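Local coordinates for protein DNA primase (Helicobacter pylori, PDB 4EHS) that synthesises the short RNA primers for DNA polymerase during replication and stimulates the DnaB helicase, which its C-terminal domain, the part described here, binds, at residues L36-L41 with Q65-L70; F32-V37 with V59-K64; L102-Y107 with G142-I147. All blocks are in the same frame, centred on the assembly; numbering follows the deposited sequence.

Interaction 1 of 3, residues L36-L41 with Q65-L70; sequences LVIRYL and QEFDAL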
loop_
_atom_site.group_PDB
_atom_site.type_symbol
_atom_site.label_atom_id
_atom_site.label_comp_id
_atom_site.label_asym_id
_atom_site.label_seq_id
_atom_site.Cartn_x
_atom_site.Cartn_y
_atom_site.Cartn_z
ATOM N N LEU A 36 2.514 -1.398 21.166
ATOM C CA LEU A 36 3.458 -2.513 21.087
ATOM C C LEU A 36 4.207 -2.444 19.784
ATOM O O LEU A 36 5.427 -2.526 19.787
ATOM C CB LEU A 36 2.789 -3.853 21.361
ATOM C CG LEU A 36 3.663 -5.097 21.376
ATOM C CD1 LEU A 36 4.648 -5.010 22.533
ATOM C CD2 LEU A 36 2.758 -6.324 21.526
ATOM N N VAL A 37 3.447 -2.230 18.713
ATOM C CA VAL A 37 4.019 -2.214 17.363
ATOM C C VAL A 37 5.024 -1.042 17.310
ATOM O O VAL A 37 6.168 -1.233 16.860
ATOM C CB VAL A 37 2.896 -2.150 16.288
ATOM C CG1 VAL A 37 3.522 -1.763 14.957
ATOM C CG2 VAL A 37 2.234 -3.528 16.101
ATOM N N ILE A 38 4.649 0.146 17.798
ATOM C CA ILE A 38 5.511 1.295 17.700
ATOM C C ILE A 38 6.752 1.107 18.588
ATOM O O ILE A 38 7.856 1.588 18.271
ATOM C CB ILE A 38 4.737 2.569 18.037
ATOM C CG1 ILE A 38 3.698 2.818 16.896
ATOM C CG2 ILE A 38 5.689 3.787 18.090
ATOM C CD1 ILE A 38 2.678 3.883 17.265
ATOM N N ARG A 39 6.502 0.465 19.733
ATOM C CA ARG A 39 7.649 0.236 20.676
ATOM C C ARG A 39 8.748 -0.637 19.995
ATOM O O ARG A 39 9.999 -0.404 20.141
ATOM C CB ARG A 39 7.088 -0.415 21.973
ATOM C CG ARG A 39 8.310 -0.647 22.929
ATOM C CD ARG A 39 8.983 0.664 23.338
ATOM N NE ARG A 39 9.966 0.208 24.354
ATOM C CZ ARG A 39 9.683 0.197 25.644
ATOM N NH1 ARG A 39 8.604 0.869 26.114
ATOM N NH2 ARG A 39 10.572 -0.387 26.488
ATOM N N TYR A 40 8.321 -1.665 19.268
ATOM C CA TYR A 40 9.269 -2.467 18.475
ATOM C C TYR A 40 10.019 -1.563 17.486
ATOM O O TYR A 40 11.250 -1.692 17.334
ATOM C CB TYR A 40 8.569 -3.503 17.644
ATOM C CG TYR A 40 8.343 -4.844 18.345
ATOM C CD1 TYR A 40 9.387 -5.735 18.496
ATOM C CD2 TYR A 40 7.093 -5.186 18.839
ATOM C CE1 TYR A 40 9.191 -7.001 19.111
ATOM C CE2 TYR A 40 6.879 -6.432 19.462
ATOM C CZ TYR A 40 7.965 -7.323 19.639
ATOM O OH TYR A 40 7.771 -8.552 20.238
ATOM N N LEU A 41 9.287 -0.714 16.757
ATOM C CA LEU A 41 9.966 0.244 15.813
ATOM C C LEU A 41 10.925 1.216 16.515
ATOM O O LEU A 41 11.975 1.584 15.945
ATOM C CB LEU A 41 8.921 1.079 15.066
ATOM C CG LEU A 41 7.795 0.208 14.496
ATOM C CD1 LEU A 41 6.911 1.209 13.775
ATOM C CD2 LEU A 41 8.196 -0.891 13.494
ATOM N N GLN A 65 0.028 10.075 16.422
ATOM C CA GLN A 65 1.035 11.120 16.646
ATOM C C GLN A 65 2.400 10.497 16.945
ATOM O O GLN A 65 3.385 10.981 16.438
ATOM C CB GLN A 65 0.629 12.116 17.772
ATOM C CG GLN A 65 -0.694 12.783 17.399
ATOM C CD GLN A 65 -1.213 13.831 18.372
ATOM O OE1 GLN A 65 -0.500 14.326 19.260
ATOM N NE2 GLN A 65 -2.479 14.189 18.192
ATOM N N GLU A 66 2.425 9.447 17.767
ATOM C CA GLU A 66 3.662 8.718 18.058
ATOM C C GLU A 66 4.300 8.171 16.778
ATOM O O GLU A 66 5.516 8.368 16.554
ATOM C CB GLU A 66 3.390 7.577 19.076
ATOM C CG GLU A 66 3.085 8.166 20.471
ATOM C CD GLU A 66 1.625 8.510 20.717
ATOM O OE1 GLU A 66 0.858 8.579 19.704
ATOM O OE2 GLU A 66 1.282 8.776 21.922
ATOM N N PHE A 67 3.511 7.488 15.955
ATOM C CA PHE A 67 4.061 6.937 14.688
ATOM C C PHE A 67 4.616 8.083 13.808
ATOM O O PHE A 67 5.755 7.996 13.254
ATOM C CB PHE A 67 3.006 6.129 13.922
ATOM C CG PHE A 67 3.565 5.468 12.654
ATOM C CD1 PHE A 67 4.229 4.222 12.746
ATOM C CD2 PHE A 67 3.447 6.069 11.379
ATOM C CE1 PHE A 67 4.763 3.592 11.613
ATOM C CE2 PHE A 67 3.963 5.427 10.252
ATOM C CZ PHE A 67 4.600 4.174 10.355
ATOM N N ASP A 68 3.822 9.155 13.680
ATOM C CA ASP A 68 4.295 10.294 12.902
ATOM C C ASP A 68 5.640 10.813 13.416
ATOM O O ASP A 68 6.523 11.117 12.623
ATOM C CB ASP A 68 3.221 11.422 12.916
ATOM C CG ASP A 68 2.102 11.158 11.926
ATOM O OD1 ASP A 68 2.281 10.333 11.012
ATOM O OD2 ASP A 68 1.038 11.756 12.107
ATOM N N ALA A 69 5.782 11.002 14.723
ATOM C CA ALA A 69 7.003 11.556 15.272
ATOM C C ALA A 69 8.177 10.629 15.019
ATOM O O ALA A 69 9.297 11.084 14.745
ATOM C CB ALA A 69 6.851 11.853 16.762
ATOM N N LEU A 70 7.927 9.327 15.111
ATOM C CA LEU A 70 8.969 8.329 14.894
ATOM C C LEU A 70 9.417 8.307 13.436
ATOM O O LEU A 70 10.540 7.908 13.129
ATOM C CB LEU A 70 8.479 6.943 15.315
ATOM C CG LEU A 70 9.335 5.757 14.867
ATOM C CD1 LEU A 70 10.721 5.831 15.488
ATOM C CD2 LEU A 70 8.656 4.441 15.217
#
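Glu66, Phe67 and Leu70 meet Ile38 and Leu41 where two helices of the all-helical, helicase-binding domain lie side by side. The segment axes approach to 10.5 Å and run nearly parallel, 15° apart, in a buried contact built from hydrocarbon contacts between side chains. Glu66 contributes its aliphatic base: CB lies 4.2 Å from Ile38 CD1, while the bend at chi2 (87°) leads the carboxylate away from 36-41. Phe67 comes next, and its CA is 6.6 Å from that of Ile38, the nearest backbone pairing of the two segments. The ethyl end of Ile38 reaches the start of the Phe67 side chain, CD1 to CB 4.0 Å. With CG anti to its backbone N (chi1 -176°), the ring leaves helix 64-71 obliquely and presents its rim to Leu41: Leu41 CD1 is 3.9 Å from Phe67 CE1, near the plane of the ring. The same ring stacks on Phe60. One turn later Leu70 inserts CD2 between Ile38 and Leu41, sliding past Ile38 CG2 in the opposite direction and crossing Leu41 at about a right angle. Helix 78-85 adds Leu80 beside Leu70 and Leu83 beside Ile38. The packing is tightest between Leu70 CD2 and Leu41 CB, which at 3.4 Å are closer than usual van der Waals distance.

Interaction 2 of 3, residues F32-V37 with V59-K64; sequences FLEKLV and VFLHKK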
loop_
_atom_site.group_PDB
_atom_site.type_symbol
_atom_site.label_atom_id
_atom_site.label_comp_id
_atom_site.label_asym_id
_atom_site.label_seq_id
_atom_site.Cartn_x
_atom_site.Cartn_y
_atom_site.Cartn_z
ATOM N N PHE A 32 -3.305 -0.993 23.036
ATOM C CA PHE A 32 -2.138 -1.736 23.484
ATOM C C PHE A 32 -1.348 -2.262 22.261
ATOM O O PHE A 32 -0.136 -2.213 22.194
ATOM C CB PHE A 32 -2.539 -2.941 24.357
ATOM C CG PHE A 32 -1.310 -3.707 24.937
ATOM C CD1 PHE A 32 -0.682 -3.281 26.116
ATOM C CD2 PHE A 32 -0.799 -4.805 24.254
ATOM C CE1 PHE A 32 0.426 -4.000 26.597
ATOM C CE2 PHE A 32 0.307 -5.532 24.729
ATOM C CZ PHE A 32 0.915 -5.095 25.896
ATOM N N LEU A 33 -2.054 -2.817 21.315
ATOM C CA LEU A 33 -1.358 -3.344 20.125
ATOM C C LEU A 33 -0.642 -2.233 19.341
ATOM O O LEU A 33 0.486 -2.467 18.855
ATOM C CB LEU A 33 -2.371 -3.997 19.169
ATOM C CG LEU A 33 -1.815 -4.667 17.931
ATOM C CD1 LEU A 33 -0.787 -5.747 18.324
ATOM C CD2 LEU A 33 -2.969 -5.316 17.136
ATOM N N GLU A 34 -1.239 -1.059 19.201
ATOM C CA GLU A 34 -0.555 0.041 18.477
ATOM C C GLU A 34 0.719 0.473 19.221
ATOM O O GLU A 34 1.793 0.732 18.616
ATOM C CB GLU A 34 -1.491 1.242 18.358
ATOM C CG GLU A 34 -2.648 0.930 17.377
ATOM C CD GLU A 34 -3.476 2.142 17.031
ATOM O OE1 GLU A 34 -3.075 3.265 17.382
ATOM O OE2 GLU A 34 -4.523 1.906 16.335
ATOM N N LYS A 35 0.591 0.530 20.550
ATOM C CA LYS A 35 1.781 0.859 21.377
ATOM C C LYS A 35 2.893 -0.136 21.195
ATOM O O LYS A 35 4.092 0.249 21.128
ATOM C CB LYS A 35 1.387 0.920 22.897
ATOM C CG LYS A 35 0.682 2.227 23.200
ATOM C CD LYS A 35 0.538 2.356 24.754
ATOM C CE LYS A 35 -0.704 1.709 25.223
ATOM N NZ LYS A 35 -1.089 2.163 26.637
ATOM N N LEU A 36 2.514 -1.398 21.166
ATOM C CA LEU A 36 3.458 -2.513 21.087
ATOM C C LEU A 36 4.207 -2.444 19.784
ATOM O O LEU A 36 5.427 -2.526 19.787
ATOM C CB LEU A 36 2.789 -3.853 21.361
ATOM C CG LEU A 36 3.663 -5.097 21.376
ATOM C CD1 LEU A 36 4.648 -5.010 22.533
ATOM C CD2 LEU A 36 2.758 -6.324 21.526
ATOM N N VAL A 37 3.447 -2.230 18.713
ATOM C CA VAL A 37 4.019 -2.214 17.363
ATOM C C VAL A 37 5.024 -1.042 17.310
ATOM O O VAL A 37 6.168 -1.233 16.860
ATOM C CB VAL A 37 2.896 -2.150 16.288
ATOM C CG1 VAL A 37 3.522 -1.763 14.957
ATOM C CG2 VAL A 37 2.234 -3.528 16.101
ATOM N N VAL A 59 -3.349 4.086 9.571
ATOM C CA VAL A 59 -3.733 2.795 10.083
ATOM C C VAL A 59 -4.049 2.916 11.573
ATOM O O VAL A 59 -4.961 2.263 12.077
ATOM C CB VAL A 59 -2.649 1.739 9.844
ATOM C CG1 VAL A 59 -3.060 0.417 10.454
ATOM C CG2 VAL A 59 -2.461 1.482 8.351
ATOM N N PHE A 60 -3.318 3.814 12.225
ATOM C CA PHE A 60 -3.391 3.979 13.712
ATOM C C PHE A 60 -4.591 4.804 14.121
ATOM O O PHE A 60 -4.775 5.912 13.610
ATOM C CB PHE A 60 -2.109 4.661 14.220
ATOM C CG PHE A 60 -0.892 3.801 14.056
ATOM C CD1 PHE A 60 -0.549 2.897 15.095
ATOM C CD2 PHE A 60 -0.090 3.815 12.891
ATOM C CE1 PHE A 60 0.530 2.037 14.967
ATOM C CE2 PHE A 60 1.008 2.943 12.773
ATOM C CZ PHE A 60 1.334 2.052 13.815
ATOM N N LEU A 61 -5.384 4.272 15.044
ATOM C CA LEU A 61 -6.537 4.996 15.618
ATOM C C LEU A 61 -6.231 5.612 16.978
ATOM O O LEU A 61 -7.016 6.462 17.436
ATOM C CB LEU A 61 -7.745 4.082 15.747
ATOM C CG LEU A 61 -8.159 3.298 14.495
ATOM C CD1 LEU A 61 -9.512 2.619 14.679
ATOM C CD2 LEU A 61 -8.138 4.228 13.308
ATOM N N HIS A 62 -5.111 5.217 17.590
ATOM C CA HIS A 62 -4.790 5.680 18.951
ATOM C C HIS A 62 -3.488 6.337 19.067
ATOM O O HIS A 62 -3.330 7.233 19.902
ATOM C CB HIS A 62 -4.874 4.531 19.951
ATOM C CG HIS A 62 -6.217 3.885 19.992
ATOM N ND1 HIS A 62 -7.299 4.474 20.616
ATOM C CD2 HIS A 62 -6.670 2.702 19.440
ATOM C CE1 HIS A 62 -8.384 3.673 20.439
ATOM N NE2 HIS A 62 -8.012 2.591 19.766
ATOM N N LYS A 63 -2.512 5.944 18.233
ATOM C CA LYS A 63 -1.126 6.336 18.454
ATOM C C LYS A 63 -0.537 6.932 17.156
ATOM O O LYS A 63 0.646 6.871 16.895
ATOM C CB LYS A 63 -0.258 5.167 19.016
ATOM C CG LYS A 63 -0.733 4.627 20.368
ATOM C CD LYS A 63 -0.514 5.634 21.469
ATOM C CE LYS A 63 -1.277 5.266 22.717
ATOM N NZ LYS A 63 -1.145 6.178 23.871
ATOM N N LYS A 64 -1.394 7.645 16.431
ATOM C CA LYS A 64 -0.967 8.210 15.176
ATOM C C LYS A 64 0.143 9.239 15.394
ATOM O O LYS A 64 1.119 9.261 14.650
ATOM C CB LYS A 64 -2.186 8.805 14.486
ATOM C CG LYS A 64 -1.842 9.479 13.182
ATOM C CD LYS A 64 -3.157 9.926 12.545
ATOM C CE LYS A 64 -2.990 10.123 11.044
ATOM N NZ LYS A 64 -1.914 11.135 10.839
HETATM O O HOH W 1 -4.853 0.442 14.187
HETATM O O HOH W 2 -1.531 4.776 26.333
#
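The backbones of Glu34 and Lys63 come within 6.3 Å, CA to CA, where helix 30-43 passes the irregular turn that leads into helix 64-71. The motif is a glutamate carboxylate bridging three successive backbone N-H groups of the loop before helix 64-71, the last of them that of its N-cap residue Lys63. Glu34 carries it. Its chain is extended beyond CG (chi2 -170°), which delivers both oxygens to the turn. Glu34 OE2 takes the straightest bond, from Leu61 N at 2.8 Å with an N-H...O angle of 162°, on its syn side. Glu34 OE1 is shared: His62 N donates from 2.8 Å, also on the syn side, and Lys63 N adds a weak bond bent to 128°. A water donates to Glu34 OE2 at 2.6 Å and also to Val59 O, so the water links the carboxylate to Val59 as well. Three N-H groups and a water fix the rotation of the carboxylate and would be expected to favour its charged form. The Phe60 ring stands almost perpendicular to the carboxylate and turns its edge to it, with Phe60 CD1 3.4 Å from Glu34 OE1. Further out, the aliphatic parts of Lys35 and Lys63 pack together, Lys35 CG to Lys63 CE 3.6 Å. Both ammonium groups lean toward Glu31, with long, weak ion pairs. A second water accepts from both, 2.7 Å from Lys35 NZ and 2.9 Å from Lys63 NZ.

Interaction 3 of 3, residues L102-Y107 with G142-I147; sequences LLILRY and GELVAI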
loop_
_atom_site.group_PDB
_atom_site.type_symbol
_atom_site.label_atom_id
_atom_site.label_comp_id
_atom_site.label_asym_id
_atom_site.label_seq_id
_atom_site.Cartn_x
_atom_site.Cartn_y
_atom_site.Cartn_z
ATOM N N LEU A 102 -1.084 -8.795 13.222
ATOM C CA LEU A 102 -2.367 -8.647 13.919
ATOM C C LEU A 102 -2.936 -7.254 13.790
ATOM O O LEU A 102 -4.121 -7.129 13.606
ATOM C CB LEU A 102 -2.134 -9.031 15.404
ATOM C CG LEU A 102 -3.377 -9.008 16.281
ATOM C CD1 LEU A 102 -4.299 -10.097 15.780
ATOM C CD2 LEU A 102 -2.979 -9.201 17.786
ATOM N N LEU A 103 -2.078 -6.211 13.798
ATOM C CA LEU A 103 -2.548 -4.875 13.594
ATOM C C LEU A 103 -3.196 -4.727 12.206
ATOM O O LEU A 103 -4.287 -4.140 12.073
ATOM C CB LEU A 103 -1.367 -3.891 13.698
ATOM C CG LEU A 103 -1.785 -2.426 13.604
ATOM C CD1 LEU A 103 -2.520 -2.063 14.848
ATOM C CD2 LEU A 103 -0.466 -1.656 13.517
ATOM N N ILE A 104 -2.513 -5.279 11.199
ATOM C CA ILE A 104 -3.061 -5.216 9.835
ATOM C C ILE A 104 -4.345 -6.008 9.721
ATOM O O ILE A 104 -5.299 -5.499 9.098
ATOM C CB ILE A 104 -2.015 -5.656 8.805
ATOM C CG1 ILE A 104 -0.805 -4.704 8.843
ATOM C CG2 ILE A 104 -2.609 -5.643 7.369
ATOM C CD1 ILE A 104 0.424 -5.320 8.135
ATOM N N LEU A 105 -4.348 -7.235 10.255
ATOM C CA LEU A 105 -5.578 -8.084 10.290
ATOM C C LEU A 105 -6.736 -7.326 10.913
ATOM O O LEU A 105 -7.832 -7.238 10.289
ATOM C CB LEU A 105 -5.340 -9.445 10.991
ATOM C CG LEU A 105 -6.559 -10.372 11.189
ATOM C CD1 LEU A 105 -7.021 -10.989 9.891
ATOM C CD2 LEU A 105 -6.270 -11.466 12.187
ATOM N N ARG A 106 -6.540 -6.726 12.090
ATOM C CA ARG A 106 -7.558 -5.818 12.628
ATOM C C ARG A 106 -8.081 -4.712 11.733
ATOM O O ARG A 106 -9.313 -4.500 11.630
ATOM C CB ARG A 106 -7.150 -5.243 13.969
ATOM C CG ARG A 106 -7.073 -6.450 14.922
ATOM C CD ARG A 106 -7.085 -5.976 16.340
ATOM N NE ARG A 106 -7.083 -7.122 17.300
ATOM C CZ ARG A 106 -6.934 -6.889 18.610
ATOM N NH1 ARG A 106 -6.821 -5.635 19.043
ATOM N NH2 ARG A 106 -6.885 -7.886 19.451
ATOM N N TYR A 107 -7.172 -4.048 11.038
ATOM C CA TYR A 107 -7.570 -3.023 10.068
ATOM C C TYR A 107 -8.534 -3.632 9.016
ATOM O O TYR A 107 -9.581 -3.067 8.728
ATOM C CB TYR A 107 -6.312 -2.476 9.379
ATOM C CG TYR A 107 -6.649 -1.545 8.251
ATOM C CD1 TYR A 107 -6.837 -0.176 8.478
ATOM C CD2 TYR A 107 -6.777 -2.040 6.966
ATOM C CE1 TYR A 107 -7.174 0.692 7.440
ATOM C CE2 TYR A 107 -7.130 -1.186 5.931
ATOM C CZ TYR A 107 -7.288 0.169 6.162
ATOM O OH TYR A 107 -7.629 0.992 5.074
ATOM N N GLY A 142 -0.260 -16.398 7.605
ATOM C CA GLY A 142 1.046 -15.846 7.999
ATOM C C GLY A 142 1.756 -14.852 7.079
ATOM O O GLY A 142 2.939 -14.554 7.309
ATOM N N GLU A 143 1.084 -14.350 6.024
ATOM C CA GLU A 143 1.719 -13.419 5.079
ATOM C C GLU A 143 1.410 -11.985 5.476
ATOM O O GLU A 143 0.289 -11.696 5.847
ATOM C CB GLU A 143 1.161 -13.499 3.644
ATOM C CG GLU A 143 1.082 -14.815 2.903
ATOM C CD GLU A 143 0.815 -14.563 1.434
ATOM O OE1 GLU A 143 1.100 -13.429 0.968
ATOM O OE2 GLU A 143 0.348 -15.494 0.733
ATOM N N LEU A 144 2.351 -11.066 5.301
ATOM C CA LEU A 144 2.039 -9.669 5.514
ATOM C C LEU A 144 1.362 -9.151 4.246
ATOM O O LEU A 144 1.656 -9.624 3.106
ATOM C CB LEU A 144 3.329 -8.858 5.771
ATOM C CG LEU A 144 3.852 -9.005 7.185
ATOM C CD1 LEU A 144 5.284 -8.519 7.421
ATOM C CD2 LEU A 144 2.899 -8.161 8.043
ATOM N N VAL A 145 0.475 -8.187 4.410
ATOM C CA VAL A 145 -0.264 -7.619 3.256
ATOM C C VAL A 145 -0.290 -6.129 3.529
ATOM O O VAL A 145 -0.525 -5.707 4.668
ATOM C CB VAL A 145 -1.730 -8.141 3.173
ATOM C CG1 VAL A 145 -2.485 -7.555 1.988
ATOM C CG2 VAL A 145 -1.718 -9.666 3.077
ATOM N N ALA A 146 -0.020 -5.336 2.493
ATOM C CA ALA A 146 -0.010 -3.867 2.575
ATOM C C ALA A 146 -1.393 -3.268 2.665
ATOM O O ALA A 146 -2.326 -3.750 2.001
ATOM C CB ALA A 146 0.700 -3.326 1.327
ATOM N N ILE A 147 -1.556 -2.216 3.462
ATOM C CA ILE A 147 -2.747 -1.349 3.432
ATOM C C ILE A 147 -2.537 -0.121 2.521
ATOM O O ILE A 147 -1.900 0.889 2.942
ATOM C CB ILE A 147 -3.014 -0.801 4.863
ATOM C CG1 ILE A 147 -3.162 -1.994 5.777
ATOM C CG2 ILE A 147 -4.173 0.220 4.897
ATOM C CD1 ILE A 147 -3.158 -1.663 7.269
#
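Ile147 lies over the ring of Tyr107 in a CH-pi contact, the main aromatic element where the extended C-terminal segment after helix 122-140 packs against helix 96-117. Ile147 CG2 sits 3.7 Å from the Tyr107 ring centroid, 29° off the normal, and Ile147 CD1 rests on the ring too, 3.6 Å from Tyr107 CG. Ile147 thus covers the ring with both branches, while Tyr107 OH is hydrogen-bonded to Glu149 beyond. Apolar packing centres on Ile104. With CG1 anti to the carbonyl carbon (chi1 -62°), its ethyl arm reaches Leu144 at about a right angle, Ile104 CD1 to Leu144 CD2 3.8 Å; Ile104 CG2 meets Ile147 CD1 at 4.0 Å. The polar element is a mismatch: Val145 O is buried against Ile104 CG2 at 3.4 Å and has no hydrogen-bonding partner in the model. Gly142, with positive phi in a Schellman motif, ends the preceding helix and releases the extended run. That run packs against helix 96-117, pairs its backbone at Ile147 with Tyr54, and sets Ala146 against Ala146 of the second subunit, joining the crystal assembly in line with the dimer in solution. Leu139 of helix 122-140 and Tyr54 and Ile55 of a loop flank Ile104.

How the interactions relate
Helix 30-43 opens both early contacts. Segment 59-64 returns to 32-37 in interaction 2, and 65-70 to 36-41 in interaction 1, so the two loops interleave along the chain and share Leu36 and Val37. Both loops contain helix 45-51, and their side chains merge: Phe67 CD1 lies 3.5 Å from Phe60 CE2. Interaction 3 follows in series, closing the hairpin of helices 96-117 and 122-140 by bringing the C-terminal segment back to 102-107. Its centre is about 13 Å from that of interaction 2 and 17 Å from that of interaction 1. Leu33 on Leu102 and Leu103 joins helix 30-43 to helix 96-117, and Val59 on Ile147 joins the loop to the C-terminal segment.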